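Local coordinates for protein lectin (Trichosanthes anguina, PDB 4HR6) that binds galactose-type sugars through its beta-trefoil chain and is a nontoxic, three-chain homologue of the type II ribosome-inactivating proteins, at residues T7-I12 / K45-S50. Numbering follows the deposited sequence.
Sequences TRTTRI and KWTFHS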
ATOM      1  N   THR C   7      -5.607  14.641  17.859  1.00 42.89           N
ATOM      2  CA  THR C   7      -5.797  13.394  18.579  1.00 46.65           C
ATOM      3  C   THR C   7      -6.614  12.419  17.740  1.00 46.49           C
ATOM      4  O   THR C   7      -7.392  12.829  16.882  1.00 48.04           O
ATOM      5  CB  THR C   7      -6.561  13.596  19.910  1.00 51.38           C
ATOM      6  OG1 THR C   7      -7.933  13.873  19.627  1.00 50.60           O
ATOM      7  CG2 THR C   7      -5.979  14.737  20.747  1.00 52.72           C
ATOM      8  N   ARG C   8      -6.456  11.127  18.014  1.00 45.43           N
ATOM      9  CA  ARG C   8      -7.232  10.084  17.330  1.00 43.02           C
ATOM     10  C   ARG C   8      -7.520   8.920  18.261  1.00 42.45           C
ATOM     11  O   ARG C   8      -6.696   8.583  19.111  1.00 41.17           O
ATOM     12  CB  ARG C   8      -6.464   9.553  16.114  1.00 42.87           C
ATOM     13  CG  ARG C   8      -6.691  10.319  14.818  1.00 41.43           C
ATOM     14  CD  ARG C   8      -8.091  10.154  14.265  1.00 39.01           C
ATOM     15  NE  ARG C   8      -8.652   8.815  14.411  1.00 42.26           N
ATOM     16  CZ  ARG C   8      -8.226   7.716  13.774  1.00 45.23           C
ATOM     17  NH1 ARG C   8      -7.166   7.749  12.966  1.00 40.02           N
ATOM     18  NH2 ARG C   8      -8.845   6.558  13.982  1.00 44.71           N
ATOM     19  N   THR C   9      -8.672   8.294  18.059  1.00 39.85           N
ATOM     20  CA  THR C   9      -9.075   7.136  18.839  1.00 43.37           C
ATOM     21  C   THR C   9      -9.166   5.932  17.923  1.00 40.58           C
ATOM     22  O   THR C   9      -9.910   5.952  16.949  1.00 40.14           O
ATOM     23  CB  THR C   9     -10.424   7.408  19.534  1.00 43.12           C
ATOM     24  OG1 THR C   9     -10.222   8.446  20.492  1.00 45.62           O
ATOM     25  CG2 THR C   9     -10.946   6.190  20.246  1.00 45.03           C
ATOM     26  N   THR C  10      -8.403   4.887  18.230  1.00 44.94           N
ATOM     27  CA  THR C  10      -8.376   3.672  17.391  1.00 46.39           C
ATOM     28  C   THR C  10      -8.196   2.387  18.236  1.00 51.53           C
ATOM     29  O   THR C  10      -8.311   2.432  19.467  1.00 50.88           O
ATOM     30  CB  THR C  10      -7.255   3.803  16.344  1.00 43.38           C
ATOM     31  OG1 THR C  10      -7.328   2.734  15.392  1.00 45.95           O
ATOM     32  CG2 THR C  10      -5.904   3.819  17.005  1.00 42.89           C
ATOM     33  N   ARG C  11      -7.927   1.254  17.577  1.00 50.53           N
ATOM     34  CA  ARG C  11      -7.553   0.016  18.279  1.00 50.66           C
ATOM     35  C   ARG C  11      -6.100  -0.340  18.015  1.00 52.79           C
ATOM     36  O   ARG C  11      -5.469   0.165  17.074  1.00 49.04           O
ATOM     37  CB  ARG C  11      -8.453  -1.154  17.878  1.00 51.13           C
ATOM     38  CG  ARG C  11      -9.890  -1.022  18.363  1.00 49.68           C
ATOM     39  CD  ARG C  11     -10.898  -1.405  17.298  1.00 50.68           C
ATOM     40  NE  ARG C  11     -11.561  -2.664  17.573  1.00 52.91           N
ATOM     41  CZ  ARG C  11     -12.312  -3.336  16.706  1.00 51.24           C
ATOM     42  NH1 ARG C  11     -12.499  -2.891  15.473  1.00 48.47           N
ATOM     43  NH2 ARG C  11     -12.872  -4.481  17.084  1.00 57.51           N
ATOM     44  N   ILE C  12      -5.566  -1.186  18.889  1.00 50.08           N
ATOM     45  CA  ILE C  12      -4.235  -1.747  18.717  1.00 49.27           C
ATOM     46  C   ILE C  12      -4.409  -3.256  18.735  1.00 51.56           C
ATOM     47  O   ILE C  12      -4.864  -3.814  19.738  1.00 51.59           O
ATOM     48  CB  ILE C  12      -3.281  -1.319  19.837  1.00 48.50           C
ATOM     49  CG1 ILE C  12      -3.346   0.193  20.035  1.00 48.63           C
ATOM     50  CG2 ILE C  12      -1.854  -1.756  19.526  1.00 49.82           C
ATOM     51  CD1 ILE C  12      -2.401   0.711  21.092  1.00 45.65           C
ATOM     52  N   LYS C  45     -10.580   0.840  23.232  1.00 57.72           N
ATOM     53  CA  LYS C  45     -10.334   2.073  22.494  1.00 56.13           C
ATOM     54  C   LYS C  45      -9.103   2.727  23.073  1.00 55.45           C
ATOM     55  O   LYS C  45      -8.974   2.854  24.288  1.00 53.95           O
ATOM     56  CB  LYS C  45     -11.498   3.057  22.613  1.00 58.46           C
ATOM     57  CG  LYS C  45     -12.871   2.493  22.300  1.00 61.75           C
ATOM     58  CD  LYS C  45     -13.088   2.238  20.822  1.00 64.93           C
ATOM     59  CE  LYS C  45     -14.561   1.946  20.550  1.00 65.85           C
ATOM     60  NZ  LYS C  45     -14.747   0.875  19.530  1.00 66.03           N
ATOM     61  N   TRP C  46      -8.194   3.139  22.202  1.00 54.58           N
ATOM     62  CA  TRP C  46      -6.994   3.843  22.612  1.00 51.91           C
ATOM     63  C   TRP C  46      -6.902   5.157  21.857  1.00 52.11           C
ATOM     64  O   TRP C  46      -7.131   5.217  20.640  1.00 48.09           O
ATOM     65  CB  TRP C  46      -5.762   2.978  22.370  1.00 52.49           C
ATOM     66  CG  TRP C  46      -5.718   1.798  23.285  1.00 54.37           C
ATOM     67  CD1 TRP C  46      -6.240   0.567  23.051  1.00 53.94           C
ATOM     68  CD2 TRP C  46      -5.151   1.753  24.603  1.00 55.17           C
ATOM     69  NE1 TRP C  46      -6.020  -0.252  24.130  1.00 55.21           N
ATOM     70  CE2 TRP C  46      -5.359   0.451  25.101  1.00 55.70           C
ATOM     71  CE3 TRP C  46      -4.488   2.689  25.410  1.00 54.81           C
ATOM     72  CZ2 TRP C  46      -4.923   0.049  26.376  1.00 54.49           C
ATOM     73  CZ3 TRP C  46      -4.050   2.290  26.676  1.00 57.42           C
ATOM     74  CH2 TRP C  46      -4.270   0.976  27.142  1.00 54.35           C
ATOM     75  N   THR C  47      -6.562   6.203  22.602  1.00 53.13           N
ATOM     76  CA  THR C  47      -6.531   7.551  22.089  1.00 49.99           C
ATOM     77  C   THR C  47      -5.109   8.066  22.148  1.00 48.81           C
ATOM     78  O   THR C  47      -4.484   8.065  23.211  1.00 50.78           O
ATOM     79  CB  THR C  47      -7.483   8.459  22.886  1.00 50.27           C
ATOM     80  OG1 THR C  47      -8.812   7.952  22.756  1.00 48.88           O
ATOM     81  CG2 THR C  47      -7.459   9.911  22.359  1.00 50.09           C
ATOM     82  N   PHE C  48      -4.610   8.497  20.991  1.00 46.05           N
ATOM     83  CA  PHE C  48      -3.257   9.031  20.850  1.00 43.56           C
ATOM     84  C   PHE C  48      -3.316  10.557  20.839  1.00 45.00           C
ATOM     85  O   PHE C  48      -4.176  11.133  20.175  1.00 45.37           O
ATOM     86  CB  PHE C  48      -2.633   8.539  19.530  1.00 42.43           C
ATOM     87  CG  PHE C  48      -2.320   7.064  19.507  1.00 38.62           C
ATOM     88  CD1 PHE C  48      -3.334   6.126  19.486  1.00 38.64           C
ATOM     89  CD2 PHE C  48      -1.007   6.626  19.493  1.00 37.95           C
ATOM     90  CE1 PHE C  48      -3.039   4.767  19.471  1.00 40.54           C
ATOM     91  CE2 PHE C  48      -0.702   5.272  19.479  1.00 36.85           C
ATOM     92  CZ  PHE C  48      -1.718   4.345  19.462  1.00 37.28           C
ATOM     93  N   HIS C  49      -2.397  11.204  21.557  1.00 48.15           N
ATOM     94  CA  HIS C  49      -2.378  12.657  21.689  1.00 50.52           C
ATOM     95  C   HIS C  49      -1.075  13.212  21.174  1.00 50.97           C
ATOM     96  O   HIS C  49      -0.120  12.474  21.015  1.00 53.49           O
ATOM     97  CB  HIS C  49      -2.541  13.051  23.160  1.00 53.35           C
ATOM     98  CG  HIS C  49      -3.907  12.787  23.698  1.00 52.07           C
ATOM     99  ND1 HIS C  49      -4.909  13.732  23.675  1.00 54.02           N
ATOM    100  CD2 HIS C  49      -4.447  11.675  24.242  1.00 53.72           C
ATOM    101  CE1 HIS C  49      -6.008  13.218  24.194  1.00 55.63           C
ATOM    102  NE2 HIS C  49      -5.753  11.971  24.552  1.00 57.78           N
ATOM    103  N   SER C  50      -1.031  14.523  20.951  1.00 55.04           N
ATOM    104  CA  SER C  50       0.207  15.213  20.553  1.00 59.95           C
ATOM    105  C   SER C  50       1.309  15.189  21.638  1.00 63.32           C
ATOM    106  O   SER C  50       2.465  15.517  21.360  1.00 63.96           O
ATOM    107  CB  SER C  50      -0.105  16.659  20.155  1.00 60.50           C
ATOM    108  OG  SER C  50      -1.260  16.712  19.336  1.00 65.51           O
TER
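In the first ricin-type beta-trefoil domain, strands 7-10 and 46-49 run antiparallel, their axes 4.6 Å apart, and Arg8 and Thr10 pair with Phe48 and Trp46. Each is a hydrogen-bonded pair: Phe48 N reaches Arg8 O at 2.8 Å and Thr10 N reaches Trp46 O at 2.7 Å, with the return bonds completing both. Between them lies the non-hydrogen-bonded pair Thr9-Thr47, whose beta-branched residues suit an extended strand. Both OG1 atoms lie anti to their own carbonyl carbon (chi1 -66° and -61°), and on the more open face Thr9 OG1 and Thr47 OG1 satisfy each other in a 2.7 Å hydrogen bond; either could be the donor. Arg8, Thr10, Trp46 and Phe48 share the other face, where the last three are buried. There the Thr10 methyl CG2 meets Phe48 CE1 at 3.9 Å, while its OG1 bonds to Asp184 of a neighbouring chain; the same Asp184 forms a salt bridge with Arg8, whose guanidinium also bonds to Phe167 O of that chain. Trp46 NE1 donates to Val20 O, which satisfies the N-H of a buried indole. Ile12, its CG1 arm extended (chi2 -178°), touches both aromatics: CD1 lies over one face of the Trp46 ring, 4.1 Å from CG, and 4.0 Å from Phe48 CZ.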